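Local coordinates for protein mandelate racemase/muconate lactonizing enzyme (Jannaschia sp., PDB 4J3Z) that belongs to the enolase superfamily and probably works as an isomerase or lyase that takes a proton from beside a substrate carboxylate, at residues G20-L26 / Y312-V316; D111-W115 / A359-L365; Y162-F167 / Q203-L207; G177-P181 / Q213-G218; G293-A297 / L324-N330. All coordinates share one frame; numbering follows the deposited sequence.

How the contacts relate
Contacts 1 and 2 join the N-terminal capping domain to the (beta/alpha) barrel and the chain that follows it. Contacts 3, 4 and 5 lie within the barrel, and all three fall inside the chain span of contact 2. Contacts 1 and 5 use the two ends of helix 315-327, with centres 22 Å apart. Contacts 2 and 5 have centres 15 Å apart and touch through Val326. Contacts 3 and 4 join the same two neighbouring units, one at the strands and one at the loops after them, 25 Å apart between centres. Contacts 2 and 4 are farthest apart, at 43 Å. Contacts 1 and 2 thus tie cap to barrel domain, and 3 to 5 tie neighbouring barrel units.

Contact 1: G20-L26 / Y312-V316; sequences GGRYWLL and YAGPV
The indole of Trp24 lies with one face on Gly314, whose CA stands over the centre of the ring system, 3.5 Å above its plane. The carbonyl carbon of Ala313 meets the same face nearer the rim. Gly20 CA lies in the ring plane, at an edge. The ring of Tyr312 has the backbone of Gly20 over one face, with C above its centre and CA in a CH-pi contact 4.3 Å from the centroid. This is the interface between cap and barrel in the enolase fold: a strand of the capping domain meets the loop that leads from barrel strand 306-307 into helix 315-327. In relatives the cap loop near this place probably screens the active site.

CG of Trp24 lies anti to the carbonyl carbon, chi1 -57°, which sends the indole toward the loop. Its NE1 gives a weak bond to Gly20 O, 2.9 Å long. Gly314 is the N-cap residue of helix 315-327, and its N is hydrogen-bonded to Glu40 OE2. Pro315 CD comes to 3.8 Å from Trp24 CZ3. Replacing Trp24 by an alanine would probably leave Gly314 and Pro315 without their aromatic cover and Gly20 O without its weak indole donor. Farther along the strand, Leu26 CD1 meets Val316 CG2 at 4.4 Å.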
# COMPACT_ATOMS: atom_id res chain seq x y z
N GLY D 20 25.47 -2.76 -35.30
CA GLY D 20 25.11 -1.36 -35.18
C GLY D 20 23.73 -1.06 -35.74
O GLY D 20 23.08 -0.11 -35.31
N GLY D 21 23.30 -1.86 -36.71
CA GLY D 21 21.97 -1.76 -37.30
C GLY D 21 21.99 -1.69 -38.81
O GLY D 21 23.07 -1.63 -39.42
N ARG D 22 20.80 -1.71 -39.42
CA ARG D 22 20.64 -1.49 -40.86
C ARG D 22 21.14 -0.12 -41.31
O ARG D 22 21.79 -0.01 -42.36
CB ARG D 22 19.17 -1.64 -41.26
CG ARG D 22 18.75 -3.03 -41.72
CD ARG D 22 17.62 -2.92 -42.73
NE ARG D 22 17.05 -4.21 -43.10
CZ ARG D 22 15.97 -4.75 -42.53
NH1 ARG D 22 15.34 -4.12 -41.55
NH2 ARG D 22 15.52 -5.93 -42.94
N TYR D 23 20.83 0.91 -40.53
CA TYR D 23 21.26 2.28 -40.82
C TYR D 23 21.44 3.11 -39.56
O TYR D 23 20.75 2.88 -38.56
CB TYR D 23 20.28 2.98 -41.76
CG TYR D 23 18.85 3.05 -41.25
CD1 TYR D 23 18.48 3.97 -40.27
CD2 TYR D 23 17.88 2.19 -41.75
CE1 TYR D 23 17.18 4.04 -39.80
CE2 TYR D 23 16.57 2.25 -41.29
CZ TYR D 23 16.23 3.18 -40.32
OH TYR D 23 14.94 3.24 -39.85
N TRP D 24 22.36 4.08 -39.61
CA TRP D 24 22.48 5.08 -38.55
C TRP D 24 22.01 6.43 -39.07
O TRP D 24 22.16 6.72 -40.26
CB TRP D 24 23.92 5.21 -38.06
CG TRP D 24 24.53 3.93 -37.55
CD1 TRP D 24 23.89 2.91 -36.90
CD2 TRP D 24 25.91 3.56 -37.62
NE1 TRP D 24 24.79 1.92 -36.57
CE2 TRP D 24 26.04 2.30 -37.00
CE3 TRP D 24 27.05 4.16 -38.17
CZ2 TRP D 24 27.26 1.63 -36.91
CZ3 TRP D 24 28.27 3.50 -38.06
CH2 TRP D 24 28.36 2.24 -37.45
N LEU D 25 21.44 7.24 -38.18
CA LEU D 25 20.93 8.55 -38.53
C LEU D 25 21.73 9.65 -37.85
O LEU D 25 21.52 9.95 -36.66
CB LEU D 25 19.45 8.67 -38.16
CG LEU D 25 18.39 8.19 -39.15
CD1 LEU D 25 17.20 7.59 -38.40
CD2 LEU D 25 17.96 9.35 -40.04
N LEU D 26 22.63 10.27 -38.60
CA LEU D 26 23.51 11.29 -38.04
C LEU D 26 23.11 12.69 -38.49
O LEU D 26 22.73 12.89 -39.64
CB LEU D 26 24.96 11.02 -38.44
CG LEU D 26 25.56 9.62 -38.30
CD1 LEU D 26 27.06 9.69 -38.52
CD2 LEU D 26 25.25 8.99 -36.94
N TYR D 312 23.14 0.46 -29.71
CA TYR D 312 22.99 -0.30 -30.94
C TYR D 312 22.86 0.69 -32.09
O TYR D 312 21.85 0.71 -32.80
CB TYR D 312 21.82 -1.26 -30.88
CG TYR D 312 21.83 -2.26 -32.03
CD1 TYR D 312 22.86 -3.19 -32.15
CD2 TYR D 312 20.82 -2.26 -32.99
CE1 TYR D 312 22.89 -4.10 -33.19
CE2 TYR D 312 20.84 -3.16 -34.04
CZ TYR D 312 21.87 -4.08 -34.14
OH TYR D 312 21.90 -4.98 -35.18
N ALA D 313 23.89 1.50 -32.25
CA ALA D 313 23.90 2.60 -33.21
C ALA D 313 25.35 2.99 -33.50
O ALA D 313 26.27 2.18 -33.31
CB ALA D 313 23.11 3.78 -32.65
N GLY D 314 25.56 4.22 -33.96
CA GLY D 314 26.88 4.65 -34.43
C GLY D 314 27.84 5.26 -33.42
O GLY D 314 27.58 5.27 -32.22
N PRO D 315 28.96 5.80 -33.92
CA PRO D 315 30.02 6.31 -33.06
C PRO D 315 29.73 7.69 -32.45
O PRO D 315 30.46 8.14 -31.55
CB PRO D 315 31.22 6.37 -34.00
CG PRO D 315 30.64 6.61 -35.35
CD PRO D 315 29.29 5.96 -35.35
N VAL D 316 28.68 8.36 -32.92
CA VAL D 316 28.28 9.63 -32.32
C VAL D 316 27.51 9.41 -31.01
O VAL D 316 27.91 9.94 -29.97
CB VAL D 316 27.53 10.56 -33.30
CG1 VAL D 316 27.16 11.86 -32.60
CG2 VAL D 316 28.39 10.88 -34.51

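Contact 2: D111-W115 / A359-L365; sequences DCPVW and APDAPGL
Pro360 O takes a hydrogen bond from the indole of Trp115, with NE1 2.9 Å away and an N-H...O angle of 161°. The oxygen lies almost in the ring plane, at the edge of the indole. The bond belongs to a seam of the enolase fold, where the chain leaving helix 89-109 of the capping domain runs along the loop after strand 356-358.

Two backbone bonds make a single beta bridge between Pro113 and Gly364. Gly364 N gives to Cys112 O at 3.0 Å, and Val114 N gives to Gly364 O, also at 3.0 Å. Gly364 thus uses both its N-H and its carbonyl, straddling Pro113, which has no N-H to offer. Pro113 CB also rests 3.2 Å from Ala362 O.

CG of Trp115 sits between the backbone N and the carbonyl carbon, chi1 55°. This turns the ring back over Pro113, whose CG lies on one face, and aims NE1 at Pro360. Ala359 CB also approaches NE1, at 4.0 Å. A leucine in place of Trp115 would probably leave Pro360 O without this donor and open a gap between Pro113 and Ala359. His323 of helix 315-327 hydrogen-bonds to both segments, at Trp115 N and at Leu365 O. The second subunit touches the seam too, with its Asn70 against Trp115. At the far end, Val114 CG2 meets Leu365 CD2 at 3.5 Å.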
# COMPACT_ATOMS: atom_id res chain seq x y z
N ASP D 111 36.01 25.46 -25.45
CA ASP D 111 37.27 24.73 -25.39
C ASP D 111 37.39 23.74 -24.26
O ASP D 111 38.24 23.86 -23.42
CB ASP D 111 38.47 25.65 -25.44
CG ASP D 111 39.24 25.52 -26.70
OD1 ASP D 111 38.92 24.70 -27.53
OD2 ASP D 111 40.19 26.27 -26.85
N CYS D 112 36.48 22.80 -24.26
CA CYS D 112 36.13 22.02 -23.09
C CYS D 112 35.50 20.73 -23.60
O CYS D 112 34.66 20.78 -24.50
CB CYS D 112 35.13 22.83 -22.27
SG CYS D 112 34.52 22.11 -20.74
N PRO D 113 35.93 19.57 -23.06
CA PRO D 113 35.28 18.33 -23.48
C PRO D 113 33.91 18.25 -22.86
O PRO D 113 33.72 18.75 -21.75
CB PRO D 113 36.20 17.24 -22.91
CG PRO D 113 36.88 17.88 -21.74
CD PRO D 113 36.98 19.35 -22.05
N VAL D 114 32.94 17.65 -23.56
CA VAL D 114 31.55 17.67 -23.08
C VAL D 114 31.42 17.26 -21.61
O VAL D 114 30.68 17.89 -20.86
CB VAL D 114 30.58 16.89 -24.00
CG1 VAL D 114 29.20 16.82 -23.38
CG2 VAL D 114 30.48 17.58 -25.34
N TRP D 115 32.14 16.22 -21.17
CA TRP D 115 31.98 15.77 -19.77
C TRP D 115 32.23 16.87 -18.74
O TRP D 115 31.59 16.90 -17.70
CB TRP D 115 32.80 14.52 -19.43
CG TRP D 115 34.29 14.58 -19.72
CD1 TRP D 115 34.94 13.98 -20.75
CD2 TRP D 115 35.31 15.24 -18.95
NE1 TRP D 115 36.29 14.24 -20.69
CE2 TRP D 115 36.54 15.00 -19.58
CE3 TRP D 115 35.30 16.01 -17.78
CZ2 TRP D 115 37.75 15.52 -19.10
CZ3 TRP D 115 36.50 16.52 -17.30
CH2 TRP D 115 37.70 16.27 -17.96
N ALA D 359 38.40 8.76 -20.24
CA ALA D 359 37.77 10.06 -20.48
C ALA D 359 38.48 10.83 -21.59
O ALA D 359 39.68 11.10 -21.48
CB ALA D 359 37.72 10.87 -19.20
N PRO D 360 37.76 11.18 -22.68
CA PRO D 360 38.34 11.88 -23.83
C PRO D 360 38.91 13.27 -23.50
O PRO D 360 38.59 13.85 -22.45
CB PRO D 360 37.16 11.99 -24.81
CG PRO D 360 36.21 10.92 -24.39
CD PRO D 360 36.34 10.84 -22.90
N ASP D 361 39.75 13.77 -24.40
CA ASP D 361 40.63 14.92 -24.15
C ASP D 361 40.30 16.16 -24.97
O ASP D 361 40.80 17.26 -24.69
CB ASP D 361 42.07 14.52 -24.47
CG ASP D 361 42.92 14.30 -23.24
OD1 ASP D 361 42.51 14.71 -22.14
OD2 ASP D 361 44.02 13.71 -23.39
N ALA D 362 39.50 15.97 -26.02
CA ALA D 362 39.27 17.01 -27.01
C ALA D 362 38.01 17.81 -26.70
O ALA D 362 37.12 17.32 -26.00
CB ALA D 362 39.20 16.40 -28.40
N PRO D 363 37.92 19.06 -27.23
CA PRO D 363 36.72 19.87 -27.01
C PRO D 363 35.51 19.24 -27.70
O PRO D 363 35.66 18.50 -28.68
CB PRO D 363 37.08 21.20 -27.67
CG PRO D 363 38.57 21.21 -27.78
CD PRO D 363 38.93 19.78 -28.03
N GLY D 364 34.32 19.55 -27.20
CA GLY D 364 33.09 18.97 -27.74
C GLY D 364 33.09 17.48 -27.49
O GLY D 364 33.56 17.02 -26.46
N LEU D 365 32.57 16.72 -28.45
CA LEU D 365 32.52 15.27 -28.31
C LEU D 365 33.83 14.64 -28.75
O LEU D 365 34.05 13.45 -28.54
CB LEU D 365 31.31 14.69 -29.06
CG LEU D 365 29.94 15.14 -28.56
CD1 LEU D 365 28.82 14.69 -29.50
CD2 LEU D 365 29.68 14.65 -27.15

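Contact 3: Y162-F167 / Q203-L207; sequences YTAVKF and QADLL
Val165 and Asp205 share one of the backbone bonds that join the two parallel strands, from Val165 N to Asp205 O, 3.1 Å. Leu207 N answers with a bond to Val165 O, 2.9 Å. Asp205 N reaches Thr163 O at 3.2 Å. The ladder ends in a weak bond from Phe167 N to Leu207 O.

On the face that bears Ala164, Lys166 and Leu207, the leucine lies between the other two. Its CD1 meets Ala164 CB at 3.8 Å, and its CB touches Lys166 CG at the same distance. On the other side of the sheet, CG of Phe167 sits between the backbone N and the carbonyl carbon, chi1 53°, which brings the ring edge to Leu206, with CE1 3.9 Å from CG. Helix 183-200 packs against both through Ile196.

Farther out, strand 125-131 flanks strand 164-167 and lays Tyr129 on Ala164, Lys166 and Leu207. Its Arg127 forms a salt bridge with Asp205 and also bonds to Thr163 O, so it ties the residue before strand 164-167 to the first residue of strand 205-209. Lys166 NZ forms a salt bridge with Glu335. Strand 164-167, helix 183-200 and strand 205-209 make a beta-alpha-beta crossover, the repeating unit of the enolase-type barrel.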
# COMPACT_ATOMS: atom_id res chain seq x y z
N TYR D 162 38.07 -7.29 -21.38
CA TYR D 162 36.66 -7.07 -21.05
C TYR D 162 36.30 -7.75 -19.74
O TYR D 162 36.76 -8.86 -19.47
CB TYR D 162 35.75 -7.56 -22.18
CG TYR D 162 35.56 -6.60 -23.34
CD1 TYR D 162 34.79 -5.44 -23.18
CD2 TYR D 162 36.11 -6.86 -24.60
CE1 TYR D 162 34.59 -4.57 -24.24
CE2 TYR D 162 35.92 -5.99 -25.67
CZ TYR D 162 35.15 -4.84 -25.48
OH TYR D 162 34.95 -3.96 -26.54
N THR D 163 35.48 -7.06 -18.93
CA THR D 163 35.06 -7.60 -17.63
C THR D 163 33.54 -7.78 -17.57
O THR D 163 32.96 -7.88 -16.48
CB THR D 163 35.54 -6.73 -16.43
OG1 THR D 163 34.90 -5.45 -16.47
CG2 THR D 163 37.07 -6.53 -16.45
N ALA D 164 32.90 -7.82 -18.74
CA ALA D 164 31.48 -8.19 -18.86
C ALA D 164 31.17 -8.52 -20.31
O ALA D 164 31.73 -7.90 -21.21
CB ALA D 164 30.57 -7.08 -18.34
N VAL D 165 30.30 -9.50 -20.53
CA VAL D 165 29.90 -9.90 -21.90
C VAL D 165 28.40 -10.12 -21.99
O VAL D 165 27.78 -10.55 -21.01
CB VAL D 165 30.63 -11.18 -22.37
CG1 VAL D 165 32.08 -10.88 -22.70
CG2 VAL D 165 30.52 -12.29 -21.31
N LYS D 166 27.83 -9.80 -23.15
CA LYS D 166 26.37 -9.83 -23.35
C LYS D 166 25.99 -10.79 -24.46
O LYS D 166 26.68 -10.89 -25.47
CB LYS D 166 25.84 -8.43 -23.67
CG LYS D 166 24.34 -8.27 -23.50
CD LYS D 166 23.90 -6.82 -23.68
CE LYS D 166 23.33 -6.56 -25.07
NZ LYS D 166 22.48 -5.33 -25.16
N PHE D 167 24.88 -11.49 -24.26
CA PHE D 167 24.41 -12.49 -25.19
C PHE D 167 22.89 -12.61 -25.08
O PHE D 167 22.31 -12.23 -24.06
CB PHE D 167 25.09 -13.84 -24.90
CG PHE D 167 24.96 -14.29 -23.46
CD1 PHE D 167 25.85 -13.84 -22.49
CD2 PHE D 167 23.94 -15.16 -23.09
CE1 PHE D 167 25.73 -14.25 -21.17
CE2 PHE D 167 23.82 -15.57 -21.77
CZ PHE D 167 24.71 -15.12 -20.81
N GLN D 203 36.29 -13.80 -14.05
CA GLN D 203 36.88 -12.71 -14.84
C GLN D 203 35.92 -11.90 -15.74
O GLN D 203 36.36 -10.97 -16.40
CB GLN D 203 38.04 -13.26 -15.69
CG GLN D 203 39.18 -13.90 -14.90
CD GLN D 203 40.23 -14.55 -15.80
OE1 GLN D 203 39.95 -15.52 -16.51
NE2 GLN D 203 41.45 -14.01 -15.78
N ALA D 204 34.63 -12.25 -15.77
CA ALA D 204 33.63 -11.41 -16.47
C ALA D 204 32.20 -11.69 -16.03
O ALA D 204 31.78 -12.83 -15.92
CB ALA D 204 33.74 -11.56 -17.98
N ASP D 205 31.44 -10.61 -15.83
CA ASP D 205 30.01 -10.73 -15.55
C ASP D 205 29.22 -11.14 -16.78
O ASP D 205 29.66 -10.94 -17.91
CB ASP D 205 29.46 -9.41 -15.01
CG ASP D 205 29.90 -9.15 -13.60
OD1 ASP D 205 29.46 -9.88 -12.68
OD2 ASP D 205 30.70 -8.22 -13.41
N LEU D 206 28.05 -11.73 -16.54
CA LEU D 206 27.16 -12.21 -17.59
C LEU D 206 25.99 -11.26 -17.69
O LEU D 206 25.25 -11.08 -16.73
CB LEU D 206 26.66 -13.62 -17.26
CG LEU D 206 27.43 -14.86 -17.72
CD1 LEU D 206 28.93 -14.71 -17.54
CD2 LEU D 206 26.92 -16.08 -16.98
N LEU D 207 25.82 -10.65 -18.86
CA LEU D 207 24.74 -9.70 -19.07
C LEU D 207 23.65 -10.36 -19.89
O LEU D 207 23.79 -10.53 -21.10
CB LEU D 207 25.25 -8.44 -19.77
CG LEU D 207 26.53 -7.84 -19.17
CD1 LEU D 207 27.29 -7.11 -20.26
CD2 LEU D 207 26.23 -6.93 -17.99

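Contact 4: G177-P181 / Q213-G218; sequences GGHMP and QFAPAG
His179 and Phe214 form a single beta bridge between two loop segments of the (beta/alpha) barrel: the long loop before helix 183-200 and the turn that leads into helix 216-226. His179 N gives to Gln213 O, 3.0 Å. Ala215 N, at the N-cap position of helix 216-226, gives to His179 O at 3.1 Å. Gly178 CA packs close beside this pair of bonds, 3.5 Å from Ala215 N, where a side chain would collide with the bridge.

The ring of Phe214 is held on both faces. Gln213 CB lies over the centre of one, and Pro181 CB lies over the other, toward its rim, 3.8 Å from the centroid in a CH-pi contact. His179 O meets the ring edge, in plane. The imidazole of His179 has CG between the backbone N and the carbonyl carbon, chi1 58°, which lays one ring face against Gln213 O, nearer the rim than the centre. NE2 of the same imidazole comes to 3.3 Å from Phe214 CE1, with the two ring planes at 87°. Gln213 OE1 is hydrogen-bonded to His211 N. Pro181 CD lies 3.4 Å from Gly218 CA, so the helix comes close at a residue without a side chain.

Leu222 of helix 216-226 backs Phe214, and helix 246-252 touches Pro216. The fourth subunit, another copy of the protein, packs on Met180 and Ala215. The contact thus bridges the loops that follow strands 164-167 and 205-209 and lead into helices 183-200 and 216-226.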
# COMPACT_ATOMS: atom_id res chain seq x y z
N GLY D 177 3.79 -9.38 -28.92
CA GLY D 177 3.98 -8.87 -27.57
C GLY D 177 4.64 -9.90 -26.69
O GLY D 177 5.37 -10.78 -27.19
N GLY D 178 4.38 -9.81 -25.39
CA GLY D 178 4.89 -10.80 -24.44
C GLY D 178 4.27 -12.17 -24.67
O GLY D 178 3.05 -12.30 -24.74
N HIS D 179 5.12 -13.18 -24.83
CA HIS D 179 4.68 -14.57 -24.94
C HIS D 179 5.41 -15.42 -23.91
O HIS D 179 6.38 -14.97 -23.30
CB HIS D 179 4.90 -15.12 -26.36
CG HIS D 179 6.32 -15.07 -26.82
ND1 HIS D 179 6.79 -14.11 -27.69
CD2 HIS D 179 7.38 -15.86 -26.53
CE1 HIS D 179 8.08 -14.31 -27.92
NE2 HIS D 179 8.46 -15.37 -27.23
N MET D 180 4.93 -16.65 -23.71
CA MET D 180 5.54 -17.61 -22.79
C MET D 180 6.80 -18.19 -23.43
O MET D 180 6.74 -18.67 -24.56
CB MET D 180 4.53 -18.72 -22.49
CG MET D 180 4.83 -19.60 -21.29
SD MET D 180 4.93 -18.71 -19.73
CE MET D 180 3.20 -18.44 -19.35
N PRO D 181 7.95 -18.13 -22.73
CA PRO D 181 9.18 -18.70 -23.28
C PRO D 181 9.09 -20.21 -23.44
O PRO D 181 8.55 -20.90 -22.56
CB PRO D 181 10.25 -18.34 -22.23
CG PRO D 181 9.50 -18.00 -20.99
CD PRO D 181 8.20 -17.42 -21.46
N GLN D 213 10.71 -10.04 -25.28
CA GLN D 213 9.92 -11.09 -25.93
C GLN D 213 8.81 -11.63 -25.04
O GLN D 213 7.78 -12.11 -25.54
CB GLN D 213 10.80 -12.28 -26.36
CG GLN D 213 12.15 -11.95 -26.97
CD GLN D 213 13.28 -11.90 -25.95
OE1 GLN D 213 13.25 -11.09 -25.03
NE2 GLN D 213 14.28 -12.76 -26.12
N PHE D 214 9.01 -11.56 -23.72
CA PHE D 214 8.24 -12.40 -22.81
C PHE D 214 7.29 -11.69 -21.87
O PHE D 214 7.55 -10.59 -21.41
CB PHE D 214 9.17 -13.31 -22.00
CG PHE D 214 10.11 -14.11 -22.85
CD1 PHE D 214 9.64 -14.96 -23.85
CD2 PHE D 214 11.48 -14.04 -22.63
CE1 PHE D 214 10.51 -15.71 -24.62
CE2 PHE D 214 12.36 -14.78 -23.40
CZ PHE D 214 11.88 -15.62 -24.39
N ALA D 215 6.17 -12.36 -21.59
CA ALA D 215 5.19 -11.92 -20.62
C ALA D 215 5.76 -12.06 -19.21
O ALA D 215 6.48 -13.02 -18.95
CB ALA D 215 3.93 -12.77 -20.78
N PRO D 216 5.43 -11.13 -18.29
CA PRO D 216 6.06 -11.11 -16.97
C PRO D 216 6.21 -12.47 -16.29
O PRO D 216 7.28 -12.76 -15.77
CB PRO D 216 5.15 -10.17 -16.15
CG PRO D 216 3.95 -9.90 -17.02
CD PRO D 216 4.45 -10.03 -18.42
N ALA D 217 5.16 -13.28 -16.30
CA ALA D 217 5.16 -14.65 -15.76
C ALA D 217 6.21 -15.55 -16.41
O ALA D 217 6.81 -16.42 -15.75
CB ALA D 217 3.78 -15.28 -15.93
N GLY D 218 6.39 -15.37 -17.72
CA GLY D 218 7.37 -16.12 -18.48
C GLY D 218 8.77 -15.76 -18.04
O GLY D 218 9.58 -16.64 -17.71

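Contact 5: G293-A297 / L324-N330; sequences GKKIA and LGVSCPN
Lys294 bends twice, at chi2 -62° and chi3 -77°, and its chain slides past Leu324 in the opposite direction. Leu324 in turn has CG anti to its own backbone N, chi1 165°, and reaches across to the other helix. The result is Lys294 CD against Leu324 CD1 at 3.5 Å. The other branch of the leucine, CD2, rests 3.8 Å from Gly293 CA. A side chain on Gly293 would run into that methyl, so the glycine lets the helices come close. These are helices 290-302 and 315-327, which follow one another on the outside of the enolase-type barrel.

Ala297 lies about one turn on from Gly293. Its CB meets Cys328 SG at 3.5 Å, and Lys294 CD comes near the same sulfur. Beyond it, Asn330 ND2 gives a weak, bent bond to Ala297 O, 3.0 Å long.

Within segment 324-330, Ser327 folds its hydroxyl back to Leu324 O, 2.6 Å from OG. Ser327 N reaches the same oxygen at 3.3 Å, from the same face of its plane.

The ammonium group of Lys294 passes Ser327 O, with NZ 3.5 Å away, and finds its main partners outside the two segments. It forms a salt bridge with Glu72 of the second subunit and a hydrogen bond to Leu118 O. Lys294 therefore has two roles. Its methylenes serve as apolar packing between the helices, while its charge is probably neutralised by Glu72, in a salt bridge that crosses the subunit interface.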
# COMPACT_ATOMS: atom_id res chain seq x y z
N GLY D 293 19.72 12.55 -20.36
CA GLY D 293 20.54 11.44 -19.83
C GLY D 293 21.05 11.70 -18.43
O GLY D 293 20.90 10.85 -17.55
N LYS D 294 21.62 12.89 -18.22
CA LYS D 294 22.04 13.33 -16.88
C LYS D 294 20.90 13.31 -15.87
O LYS D 294 21.10 12.93 -14.71
CB LYS D 294 22.65 14.74 -16.92
CG LYS D 294 24.14 14.80 -17.22
CD LYS D 294 24.99 14.08 -16.18
CE LYS D 294 25.14 14.88 -14.90
NZ LYS D 294 26.08 14.17 -14.00
N LYS D 295 19.72 13.67 -16.27
CA LYS D 295 18.70 13.66 -15.30
C LYS D 295 18.00 12.35 -15.11
O LYS D 295 17.41 12.13 -14.12
CB LYS D 295 17.77 14.85 -15.48
CG LYS D 295 17.24 15.01 -16.84
CD LYS D 295 16.16 16.02 -16.82
CE LYS D 295 16.61 17.37 -17.28
NZ LYS D 295 15.62 18.36 -16.87
N ILE D 296 18.14 11.45 -16.04
CA ILE D 296 17.79 10.05 -15.82
C ILE D 296 18.81 9.44 -14.85
O ILE D 296 18.48 8.56 -14.05
CB ILE D 296 17.76 9.24 -17.14
CG1 ILE D 296 16.74 9.85 -18.12
CG2 ILE D 296 17.45 7.77 -16.86
CD1 ILE D 296 16.95 9.40 -19.55
N ALA D 297 20.05 9.90 -14.94
CA ALA D 297 21.12 9.41 -14.05
C ALA D 297 20.93 9.88 -12.61
O ALA D 297 21.29 9.17 -11.67
CB ALA D 297 22.47 9.84 -14.58
N LEU D 324 28.71 11.32 -21.07
CA LEU D 324 27.74 11.22 -19.97
C LEU D 324 28.23 10.23 -18.93
O LEU D 324 28.03 10.42 -17.73
CB LEU D 324 26.36 10.83 -20.49
CG LEU D 324 25.29 10.33 -19.52
CD1 LEU D 324 24.96 11.36 -18.46
CD2 LEU D 324 24.02 9.91 -20.26
N GLY D 325 28.87 9.16 -19.40
CA GLY D 325 29.39 8.11 -18.52
C GLY D 325 30.53 8.59 -17.65
O GLY D 325 30.70 8.12 -16.52
N VAL D 326 31.32 9.54 -18.16
CA VAL D 326 32.45 10.08 -17.42
C VAL D 326 31.97 10.81 -16.17
O VAL D 326 32.62 10.77 -15.12
CB VAL D 326 33.29 11.04 -18.28
CG1 VAL D 326 34.38 11.70 -17.45
CG2 VAL D 326 33.90 10.30 -19.46
N SER D 327 30.80 11.43 -16.30
CA SER D 327 30.28 12.39 -15.35
C SER D 327 29.40 11.83 -14.22
O SER D 327 29.12 12.55 -13.25
CB SER D 327 29.50 13.46 -16.11
OG SER D 327 28.54 12.86 -16.96
N CYS D 328 28.99 10.56 -14.33
CA CYS D 328 28.04 9.96 -13.38
C CYS D 328 28.71 9.04 -12.35
O CYS D 328 29.37 8.05 -12.73
CB CYS D 328 26.93 9.18 -14.10
SG CYS D 328 25.92 10.10 -15.29
N PRO D 329 28.56 9.36 -11.05
CA PRO D 329 29.02 8.51 -9.94
C PRO D 329 28.38 7.12 -9.95
O PRO D 329 28.99 6.16 -9.45
CB PRO D 329 28.58 9.28 -8.70
CG PRO D 329 28.62 10.71 -9.14
CD PRO D 329 28.15 10.70 -10.57
N ASN D 330 27.19 7.03 -10.52
CA ASN D 330 26.41 5.79 -10.53
C ASN D 330 26.53 4.99 -11.83
O ASN D 330 25.76 4.07 -12.07
CB ASN D 330 24.93 6.09 -10.24
CG ASN D 330 24.30 6.99 -11.28
OD1 ASN D 330 24.95 7.86 -11.85
ND2 ASN D 330 23.01 6.77 -11.55